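Long-range contacts in probable sugar kinase (PDB 3KZH), which is probably a carbohydrate kinase of the pfkB (ribokinase) family, which would transfer a phosphoryl group to a sugar or a related small molecule: residues V168-A173 with N189-E194; D206-S211 with G230-D235; D182-K187 with G218-F223. One frame throughout, in Å; residues are numbered along the deposited sequence.

Contact 1 (V168-A173 with N189-E194). With BGC (beta-D-glucopyranose), chain C.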
loop_
_atom_site.group_PDB
_atom_site.type_symbol
_atom_site.label_atom_id
_atom_site.label_comp_id
_atom_site.label_asym_id
_atom_site.label_seq_id
_atom_site.Cartn_x
_atom_site.Cartn_y
_atom_site.Cartn_z
ATOM N N VAL A 168 -22.496 3.146 14.790
ATOM C CA VAL A 168 -21.083 2.832 15.131
ATOM C C VAL A 168 -20.787 2.489 16.621
ATOM O O VAL A 168 -20.191 1.443 16.908
ATOM C CB VAL A 168 -20.077 3.903 14.541
ATOM C CG1 VAL A 168 -18.621 3.552 14.856
ATOM C CG2 VAL A 168 -20.247 3.991 13.029
ATOM N N SER A 169 -21.187 3.370 17.539
ATOM C CA SER A 169 -20.993 3.184 18.981
ATOM C C SER A 169 -22.063 3.944 19.758
ATOM O O SER A 169 -22.732 4.818 19.204
ATOM C CB SER A 169 -19.599 3.666 19.423
ATOM O OG SER A 169 -19.517 5.083 19.483
ATOM N N ALA A 170 -22.204 3.606 21.044
ATOM C CA ALA A 170 -23.164 4.250 21.955
ATOM C C ALA A 170 -22.817 5.715 22.225
ATOM O O ALA A 170 -23.706 6.564 22.358
ATOM C CB ALA A 170 -23.219 3.498 23.250
ATOM N N GLU A 171 -21.513 5.989 22.276
ATOM C CA GLU A 171 -20.968 7.321 22.512
ATOM C C GLU A 171 -21.281 8.202 21.306
ATOM O O GLU A 171 -21.788 9.301 21.467
ATOM C CB GLU A 171 -19.450 7.226 22.746
ATOM C CG GLU A 171 -18.785 8.444 23.407
ATOM C CD GLU A 171 -18.325 9.511 22.415
ATOM O OE1 GLU A 171 -17.614 9.165 21.444
ATOM O OE2 GLU A 171 -18.683 10.694 22.612
ATOM N N LYS A 172 -21.012 7.689 20.107
ATOM C CA LYS A 172 -21.267 8.407 18.860
ATOM C C LYS A 172 -22.758 8.604 18.588
ATOM O O LYS A 172 -23.137 9.549 17.899
ATOM C CB LYS A 172 -20.618 7.668 17.690
ATOM C CG LYS A 172 -19.172 8.040 17.424
ATOM C CD LYS A 172 -18.425 6.853 16.855
ATOM C CE LYS A 172 -17.080 7.230 16.261
ATOM N NZ LYS A 172 -17.228 7.952 14.969
ATOM N N ALA A 173 -23.585 7.741 19.183
ATOM C CA ALA A 173 -25.048 7.766 19.040
ATOM C C ALA A 173 -25.759 8.901 19.781
ATOM O O ALA A 173 -26.813 9.364 19.338
ATOM C CB ALA A 173 -25.641 6.418 19.453
ATOM N N ASN A 189 -27.665 -1.341 18.030
ATOM C CA ASN A 189 -27.637 -2.563 18.817
ATOM C C ASN A 189 -28.426 -2.246 20.096
ATOM O O ASN A 189 -28.967 -1.139 20.216
ATOM C CB ASN A 189 -26.217 -3.126 19.052
ATOM C CG ASN A 189 -25.304 -2.211 19.859
ATOM O OD1 ASN A 189 -25.715 -1.191 20.404
ATOM N ND2 ASN A 189 -24.049 -2.605 19.955
ATOM N N ARG A 190 -28.497 -3.183 21.038
ATOM C CA ARG A 190 -29.245 -2.968 22.283
ATOM C C ARG A 190 -28.876 -1.664 23.007
ATOM O O ARG A 190 -29.736 -0.791 23.151
ATOM C CB ARG A 190 -29.109 -4.172 23.219
ATOM C CG ARG A 190 -30.044 -4.124 24.427
ATOM C CD ARG A 190 -29.799 -5.264 25.399
ATOM N NE ARG A 190 -30.168 -6.560 24.832
ATOM C CZ ARG A 190 -31.288 -7.226 25.116
ATOM N NH1 ARG A 190 -32.181 -6.729 25.969
ATOM N NH2 ARG A 190 -31.507 -8.410 24.555
ATOM N N HIS A 191 -27.585 -1.485 23.306
ATOM C CA HIS A 191 -27.081 -0.301 24.009
ATOM C C HIS A 191 -27.233 1.019 23.246
ATOM O O HIS A 191 -27.607 2.022 23.841
ATOM C CB HIS A 191 -25.629 -0.507 24.468
ATOM C CG HIS A 191 -25.246 0.331 25.653
ATOM N ND1 HIS A 191 -25.923 0.276 26.854
ATOM C CD2 HIS A 191 -24.282 1.268 25.811
ATOM C CE1 HIS A 191 -25.395 1.146 27.697
ATOM N NE2 HIS A 191 -24.398 1.761 27.088
ATOM N N GLU A 192 -27.001 0.999 21.933
ATOM C CA GLU A 192 -27.134 2.198 21.089
ATOM C C GLU A 192 -28.600 2.632 20.994
ATOM O O GLU A 192 -28.889 3.823 20.888
ATOM C CB GLU A 192 -26.574 1.956 19.686
ATOM C CG GLU A 192 -25.070 1.746 19.599
ATOM C CD GLU A 192 -24.603 1.160 18.263
ATOM O OE1 GLU A 192 -25.400 1.054 17.305
ATOM O OE2 GLU A 192 -23.420 0.780 18.173
ATOM N N ALA A 193 -29.513 1.659 21.072
ATOM C CA ALA A 193 -30.961 1.903 21.026
ATOM C C ALA A 193 -31.459 2.504 22.339
ATOM O O ALA A 193 -32.431 3.253 22.341
ATOM C CB ALA A 193 -31.707 0.613 20.729
ATOM N N GLU A 194 -30.781 2.169 23.441
ATOM C CA GLU A 194 -31.104 2.689 24.771
ATOM C C GLU A 194 -30.754 4.171 24.848
ATOM O O GLU A 194 -31.522 4.971 25.394
ATOM C CB GLU A 194 -30.331 1.935 25.852
ATOM C CG GLU A 194 -30.739 0.491 25.986
ATOM C CD GLU A 194 -29.951 -0.262 27.026
ATOM O OE1 GLU A 194 -30.589 -0.915 27.880
ATOM O OE2 GLU A 194 -28.702 -0.212 26.984
HETATM C C2 BGC C . -22.205 -1.616 16.082
HETATM C C3 BGC C . -22.113 -3.157 15.866
HETATM C C4 BGC C . -23.620 -3.596 15.636
HETATM C C5 BGC C . -24.290 -2.855 14.403
HETATM C C6 BGC C . -25.702 -3.197 14.147
HETATM C C1 BGC C . -22.796 -0.989 14.822
HETATM O O1 BGC C . -22.846 0.243 14.975
HETATM O O2 BGC C . -21.033 -1.161 16.251
HETATM O O3 BGC C . -21.673 -3.595 16.990
HETATM O O4 BGC C . -23.637 -4.902 15.472
HETATM O O5 BGC C . -24.199 -1.461 14.584
#
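Glu192 reaches from the start of helix 190-197 to the turn at Val168 and Ser169, beside the bound glucose of this ribokinase-like fold. Its carboxylate atom OE2 lies 3.5 Å from Val168 C. OE2 is also near Ser169 N, but the angle there is too poor for a bond. The CG methylene passes Ala170 N at 3.7 Å. CG stands anti to the carbonyl carbon (chi1 -67°) and the chain is extended beyond it, which carries the acid from the helix to the sugar. Val168 O accepts a hydrogen bond from O2 of the glucose at 2.8 Å. Glu192 OE2 lies 3.3 Å from glucose O1, whose proton has another acceptor within reach. Asp166 is a further hydrogen-bonding partner of the sugar. Farther from the sugar, the methyl CB of Ala170 meets His191 CD2 at 3.6 Å, obliquely to the ring. Ala173 points its methyl toward the same helix.

The second shell sets these groups in place. His191 ND1 donates to Glu194 OE2 at 2.8 Å, with the carboxylate oxygen tilted 29° out of the imidazole plane. Both helices start at a side-chain cap. Ser169 OG accepts from Lys172 N, and the Lys172 amine forms a salt bridge with Asp145. Asn189 and Glu192 make a capping box. Glu192 OE1 takes a weak bond from Asn189 N, so the residue that faces the sugar also helps to close the helix end. The other half of the box is straighter: Glu192 N donates to Asn189 OD1 at 3.0 Å, nearly in line with the side-chain carbonyl.

Contact 2 (D206-S211 with G230-D235)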
loop_
_atom_site.group_PDB
_atom_site.type_symbol
_atom_site.label_atom_id
_atom_site.label_comp_id
_atom_site.label_asym_id
_atom_site.label_seq_id
_atom_site.Cartn_x
_atom_site.Cartn_y
_atom_site.Cartn_z
ATOM N N ASP A 206 -39.903 -3.808 26.067
ATOM C CA ASP A 206 -39.103 -2.583 25.968
ATOM C C ASP A 206 -38.623 -2.386 24.528
ATOM O O ASP A 206 -38.520 -1.246 24.051
ATOM C CB ASP A 206 -37.912 -2.626 26.920
ATOM C CG ASP A 206 -38.319 -2.684 28.387
ATOM O OD1 ASP A 206 -39.385 -2.144 28.755
ATOM O OD2 ASP A 206 -37.559 -3.281 29.177
ATOM N N LEU A 207 -38.383 -3.509 23.838
ATOM C CA LEU A 207 -37.959 -3.534 22.434
ATOM C C LEU A 207 -39.092 -3.015 21.567
ATOM O O LEU A 207 -38.850 -2.224 20.667
ATOM C CB LEU A 207 -37.579 -4.952 21.992
ATOM C CG LEU A 207 -36.152 -5.435 22.244
ATOM C CD1 LEU A 207 -36.048 -6.934 22.097
ATOM C CD2 LEU A 207 -35.194 -4.711 21.300
ATOM N N ILE A 208 -40.327 -3.425 21.886
ATOM C CA ILE A 208 -41.526 -2.972 21.173
ATOM C C ILE A 208 -41.768 -1.481 21.453
ATOM O O ILE A 208 -42.083 -0.732 20.533
ATOM C CB ILE A 208 -42.792 -3.832 21.531
ATOM C CG1 ILE A 208 -42.591 -5.282 21.070
ATOM C CG2 ILE A 208 -44.058 -3.279 20.847
ATOM C CD1 ILE A 208 -43.627 -6.280 21.602
ATOM N N LYS A 209 -41.511 -1.050 22.692
ATOM C CA LYS A 209 -41.693 0.348 23.122
ATOM C C LYS A 209 -40.670 1.286 22.464
ATOM O O LYS A 209 -41.025 2.373 22.001
ATOM C CB LYS A 209 -41.603 0.438 24.654
ATOM C CG LYS A 209 -41.965 1.786 25.268
ATOM C CD LYS A 209 -41.558 1.852 26.742
ATOM C CE LYS A 209 -41.699 3.280 27.284
ATOM N NZ LYS A 209 -41.060 3.460 28.621
ATOM N N ALA A 210 -39.417 0.831 22.397
ATOM C CA ALA A 210 -38.304 1.577 21.792
ATOM C C ALA A 210 -38.523 1.777 20.304
ATOM O O ALA A 210 -38.486 2.906 19.800
ATOM C CB ALA A 210 -37.008 0.848 22.026
ATOM N N SER A 211 -38.828 0.671 19.627
ATOM C CA SER A 211 -39.081 0.689 18.202
ATOM C C SER A 211 -40.340 1.479 17.835
ATOM O O SER A 211 -40.315 2.210 16.843
ATOM C CB SER A 211 -39.085 -0.724 17.628
ATOM O OG SER A 211 -40.073 -1.545 18.204
ATOM N N GLY A 230 -30.152 -12.463 18.205
ATOM C CA GLY A 230 -30.612 -12.113 16.879
ATOM C C GLY A 230 -30.951 -10.671 16.594
ATOM O O GLY A 230 -30.309 -9.747 17.080
ATOM N N ILE A 231 -31.948 -10.494 15.737
ATOM C CA ILE A 231 -32.379 -9.177 15.312
ATOM C C ILE A 231 -33.843 -8.970 15.607
ATOM O O ILE A 231 -34.674 -9.818 15.291
ATOM C CB ILE A 231 -32.177 -8.996 13.767
ATOM C CG1 ILE A 231 -30.715 -9.245 13.366
ATOM C CG2 ILE A 231 -32.709 -7.643 13.270
ATOM C CD1 ILE A 231 -29.696 -8.264 13.859
ATOM N N PHE A 232 -34.137 -7.808 16.175
ATOM C CA PHE A 232 -35.496 -7.390 16.458
ATOM C C PHE A 232 -35.832 -6.379 15.352
ATOM O O PHE A 232 -35.048 -5.471 15.091
ATOM C CB PHE A 232 -35.581 -6.725 17.842
ATOM C CG PHE A 232 -36.945 -6.194 18.169
ATOM C CD1 PHE A 232 -37.939 -7.050 18.682
ATOM C CD2 PHE A 232 -37.277 -4.845 17.887
ATOM C CE1 PHE A 232 -39.248 -6.577 18.904
ATOM C CE2 PHE A 232 -38.578 -4.360 18.099
ATOM C CZ PHE A 232 -39.570 -5.223 18.608
ATOM N N TYR A 233 -37.016 -6.499 14.761
ATOM C CA TYR A 233 -37.441 -5.579 13.705
ATOM C C TYR A 233 -38.832 -4.999 13.933
ATOM O O TYR A 233 -39.674 -5.636 14.578
ATOM C CB TYR A 233 -37.396 -6.264 12.328
ATOM C CG TYR A 233 -38.322 -7.464 12.145
ATOM C CD1 TYR A 233 -39.651 -7.304 11.682
ATOM C CD2 TYR A 233 -37.870 -8.762 12.400
ATOM C CE1 TYR A 233 -40.507 -8.412 11.491
ATOM C CE2 TYR A 233 -38.721 -9.885 12.201
ATOM C CZ TYR A 233 -40.038 -9.694 11.757
ATOM O OH TYR A 233 -40.905 -10.765 11.658
ATOM N N ASN A 234 -39.098 -3.858 13.288
ATOM C CA ASN A 234 -40.404 -3.189 13.353
ATOM C C ASN A 234 -40.520 -2.162 12.229
ATOM O O ASN A 234 -39.674 -1.282 12.107
ATOM C CB ASN A 234 -40.607 -2.503 14.715
ATOM C CG ASN A 234 -42.085 -2.174 15.028
ATOM O OD1 ASN A 234 -42.989 -2.398 14.227
ATOM N ND2 ASN A 234 -42.310 -1.616 16.205
ATOM N N ASP A 235 -41.560 -2.291 11.405
ATOM C CA ASP A 235 -41.804 -1.339 10.318
ATOM C C ASP A 235 -43.173 -0.646 10.419
ATOM O O ASP A 235 -43.593 0.073 9.502
ATOM C CB ASP A 235 -41.604 -1.990 8.932
ATOM C CG ASP A 235 -42.567 -3.142 8.648
ATOM O OD1 ASP A 235 -43.747 -3.065 9.023
ATOM O OD2 ASP A 235 -42.150 -4.131 8.014
#
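Leu207 faces Phe232 where helix 204-217 packs on strand 231-234, in the alpha/beta core of the ribokinase-like fold. The helix segment and the strand cross at -46°, with their axes 9.0 Å apart. Leu207 CB sits over the centre of the Phe232 ring, 3.7 Å from the centroid and almost on the ring normal. This is a CH-pi contact. The methyls CD1 and CD2 extend over the ring's near end, by CG and the two CD atoms. The Leu207 carbonyl approaches the far end, with its O 3.4 Å from Phe232 CE2. Leu226 and Ile201 add apolar neighbours to Leu207.

Ile208 follows on the helix. Its CG1 meets the tip of the ring, 3.9 Å from Phe232 CZ, and the two side chains cross at about a right angle. The ring reaches the helix because Phe232 CG stands anti to its own backbone N (chi1 177°).

One turn beyond Leu207, Ser211 points toward the strand. Its OG lies at the ring edge, near the plane, 3.2 Å from Phe232 CE2. The same oxygen lies close to the carbonyls of Leu207 and Ile208 in its own helix, and its proton could go to either. As an acceptor it serves Asn234. That amide is held from both ends, since Asn234 OD1 accepts from Gly236 N and ND2 also makes a weak bond to Asn212. Asn234 ND2 donates to Ser211 OG at 3.0 Å and 167°, with the oxygen close to the amide plane.

Contact 3 (D182-K187 with G218-F223). With BGC (beta-D-glucopyranose), chain C.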
loop_
_atom_site.group_PDB
_atom_site.type_symbol
_atom_site.label_atom_id
_atom_site.label_comp_id
_atom_site.label_asym_id
_atom_site.label_seq_id
_atom_site.Cartn_x
_atom_site.Cartn_y
_atom_site.Cartn_z
ATOM N N ASP A 182 -35.170 12.063 11.064
ATOM C CA ASP A 182 -35.154 12.241 9.612
ATOM C C ASP A 182 -34.713 11.032 8.795
ATOM O O ASP A 182 -34.789 11.039 7.566
ATOM C CB ASP A 182 -34.337 13.480 9.236
ATOM C CG ASP A 182 -34.987 14.773 9.705
ATOM O OD1 ASP A 182 -36.232 14.898 9.584
ATOM O OD2 ASP A 182 -34.240 15.658 10.192
ATOM N N PHE A 183 -34.295 9.985 9.495
ATOM C CA PHE A 183 -33.862 8.745 8.874
ATOM C C PHE A 183 -35.037 7.827 8.570
ATOM O O PHE A 183 -36.033 7.800 9.304
ATOM C CB PHE A 183 -32.868 8.009 9.778
ATOM C CG PHE A 183 -31.484 8.579 9.760
ATOM C CD1 PHE A 183 -30.568 8.193 8.771
ATOM C CD2 PHE A 183 -31.073 9.499 10.732
ATOM C CE1 PHE A 183 -29.246 8.717 8.738
ATOM C CE2 PHE A 183 -29.763 10.031 10.720
ATOM C CZ PHE A 183 -28.848 9.636 9.717
ATOM N N HIS A 184 -34.923 7.118 7.450
ATOM C CA HIS A 184 -35.914 6.145 6.998
ATOM C C HIS A 184 -35.655 4.826 7.752
ATOM O O HIS A 184 -36.577 4.074 8.051
ATOM C CB HIS A 184 -35.768 5.961 5.474
ATOM C CG HIS A 184 -36.490 4.771 4.904
ATOM N ND1 HIS A 184 -36.092 3.470 5.148
ATOM C CD2 HIS A 184 -37.547 4.689 4.067
ATOM C CE1 HIS A 184 -36.875 2.645 4.483
ATOM N NE2 HIS A 184 -37.764 3.355 3.817
ATOM N N THR A 185 -34.389 4.554 8.037
ATOM C CA THR A 185 -34.005 3.337 8.726
ATOM C C THR A 185 -32.871 3.604 9.676
ATOM O O THR A 185 -31.956 4.365 9.367
ATOM C CB THR A 185 -33.560 2.224 7.705
ATOM O OG1 THR A 185 -34.685 1.822 6.918
ATOM C CG2 THR A 185 -32.977 0.977 8.400
ATOM N N ILE A 186 -32.995 3.052 10.876
ATOM C CA ILE A 186 -31.913 3.128 11.850
ATOM C C ILE A 186 -31.576 1.661 12.162
ATOM O O ILE A 186 -32.434 0.785 12.091
ATOM C CB ILE A 186 -32.256 3.968 13.137
ATOM C CG1 ILE A 186 -33.492 3.440 13.866
ATOM C CG2 ILE A 186 -32.399 5.451 12.781
ATOM C CD1 ILE A 186 -33.527 3.827 15.316
ATOM N N LYS A 187 -30.305 1.391 12.476
ATOM C CA LYS A 187 -29.859 0.048 12.761
ATOM C C LYS A 187 -28.929 0.032 14.034
ATOM O O LYS A 187 -27.679 -0.108 13.923
ATOM C CB LYS A 187 -29.158 -0.583 11.551
ATOM C CG LYS A 187 -29.305 -2.140 11.501
ATOM C CD LYS A 187 -28.293 -2.877 12.304
ATOM C CE LYS A 187 -26.865 -2.561 11.919
ATOM N NZ LYS A 187 -26.016 -2.370 13.045
ATOM N N GLY A 218 -40.879 9.485 13.188
ATOM C CA GLY A 218 -40.923 9.577 11.739
ATOM C C GLY A 218 -40.094 8.518 11.028
ATOM O O GLY A 218 -40.134 8.425 9.799
ATOM N N ILE A 219 -39.344 7.725 11.796
ATOM C CA ILE A 219 -38.514 6.653 11.242
ATOM C C ILE A 219 -39.440 5.578 10.661
ATOM O O ILE A 219 -40.471 5.252 11.248
ATOM C CB ILE A 219 -37.524 6.079 12.305
ATOM C CG1 ILE A 219 -36.639 7.210 12.854
ATOM C CG2 ILE A 219 -36.649 4.960 11.699
ATOM C CD1 ILE A 219 -35.872 6.889 14.129
ATOM N N LYS A 220 -39.099 5.099 9.467
ATOM C CA LYS A 220 -39.912 4.103 8.775
ATOM C C LYS A 220 -39.635 2.658 9.133
ATOM O O LYS A 220 -40.561 1.861 9.199
ATOM C CB LYS A 220 -39.796 4.276 7.255
ATOM C CG LYS A 220 -40.108 5.669 6.722
ATOM C CD LYS A 220 -41.570 6.067 6.896
ATOM C CE LYS A 220 -41.870 7.380 6.177
ATOM N NZ LYS A 220 -41.085 8.530 6.717
ATOM N N LYS A 221 -38.357 2.302 9.282
ATOM C CA LYS A 221 -37.965 0.921 9.587
ATOM C C LYS A 221 -36.914 0.819 10.694
ATOM O O LYS A 221 -35.871 1.472 10.622
ATOM C CB LYS A 221 -37.452 0.212 8.315
ATOM C CG LYS A 221 -38.390 0.252 7.111
ATOM C CD LYS A 221 -38.572 -1.089 6.461
ATOM C CE LYS A 221 -39.679 -1.034 5.405
ATOM N NZ LYS A 221 -39.323 -0.179 4.245
ATOM N N VAL A 222 -37.191 -0.006 11.710
ATOM C CA VAL A 222 -36.277 -0.201 12.844
ATOM C C VAL A 222 -35.704 -1.618 12.948
ATOM O O VAL A 222 -36.437 -2.587 12.908
ATOM C CB VAL A 222 -36.957 0.172 14.206
ATOM C CG1 VAL A 222 -35.972 0.013 15.391
ATOM C CG2 VAL A 222 -37.479 1.587 14.170
ATOM N N PHE A 223 -34.383 -1.707 13.081
ATOM C CA PHE A 223 -33.676 -2.981 13.236
ATOM C C PHE A 223 -32.741 -2.859 14.446
ATOM O O PHE A 223 -31.853 -2.010 14.458
ATOM C CB PHE A 223 -32.856 -3.331 11.983
ATOM C CG PHE A 223 -33.677 -3.522 10.743
ATOM C CD1 PHE A 223 -34.328 -4.742 10.493
ATOM C CD2 PHE A 223 -33.863 -2.453 9.847
ATOM C CE1 PHE A 223 -35.173 -4.891 9.367
ATOM C CE2 PHE A 223 -34.704 -2.591 8.716
ATOM C CZ PHE A 223 -35.363 -3.824 8.482
HETATM C C2 BGC C . -22.205 -1.616 16.082
HETATM C C3 BGC C . -22.113 -3.157 15.866
HETATM C C4 BGC C . -23.620 -3.596 15.636
HETATM C C5 BGC C . -24.290 -2.855 14.403
HETATM C C6 BGC C . -25.702 -3.197 14.147
HETATM C C1 BGC C . -22.796 -0.989 14.822
HETATM O O1 BGC C . -22.846 0.243 14.975
HETATM O O2 BGC C . -21.033 -1.161 16.251
HETATM O O3 BGC C . -21.673 -3.595 16.990
HETATM O O4 BGC C . -23.637 -4.902 15.472
HETATM O O5 BGC C . -24.199 -1.461 14.584
#
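His184 O receives two backbone donors from the neighbouring segment. Lys221 N gives the stronger bond, at 2.8 Å and nearly in line with the carbonyl. Lys220 N gives a weak, bent one. The ladder then runs on in parallel register, Thr185 beside Lys221 and Ile186 beside Val222. Ile186 N donates to Lys221 O at 3.3 Å, and Phe223 N makes a weak bond to Ile186 O. Close CA-H...O contacts flank these bonds: Thr185 CA lies 3.2 Å from Lys221 O, and Lys187 CA approaches Phe223 O. On the far side, Thr185 and Lys187 bond to Leu165 of strand 162-166, so strand 185-186 is held on both edges.

Side chains add further polar bonds. His184 ND1 and Thr185 OG1 are hydrogen-bonded at 2.8 Å, and either may be the donor. Thr185 OG1 also bonds to the hydroxyl of Tyr267 in helix 255-268. Lys220 CB stands over one face of the His184 ring, 4.0 Å from its centroid, in a CH-pi contact. The Lys220 amine turns back to Gly218 O. Lys221 runs alongside the imidazole.

Apolar contacts lie on both faces of the pair. Ile186 CG2 meets Ile219 CD1 at 4.0 Å, and Phe214 of helix 204-217 packs on both residues. On the sheet face of Thr185, its CG2 touches the edge of the Phe223 ring.

Lys187 leaves the strand end with its chain bent at chi2, chi3 and chi4. Its NZ is modelled 1.4 Å from C6 of the glucose, as a covalent bond. Strands 185-186 and 221-225 are parallel neighbours joined through helices 190-197 and 204-217. This is a beta-alpha-beta type connection of the ribokinase-like alpha/beta fold, with the sugar pocket at the strand ends.

Contacts 1 and 3 meet at the glucose. Contact 1 supplies Val168 and Glu192 beside its O2 and O1, while contact 3 brings Lys187 to C6. Their centres are 14 Å apart, and they touch where Glu192 OE1 packs 4.2 Å from Lys187 O. Contact 2 lies farther out, with the Phe232 side chain about 11 Å from the sugar. It joins contact 3 through the large sheet, in which strands 221-225 and 231-234 are antiparallel neighbours. Asn234 O and Val222 N are 2.8 Å apart, a probable hydrogen bond. Helix 204-217 leads from contact 2 into strand 221-225, and its Ser211 packs on Val222.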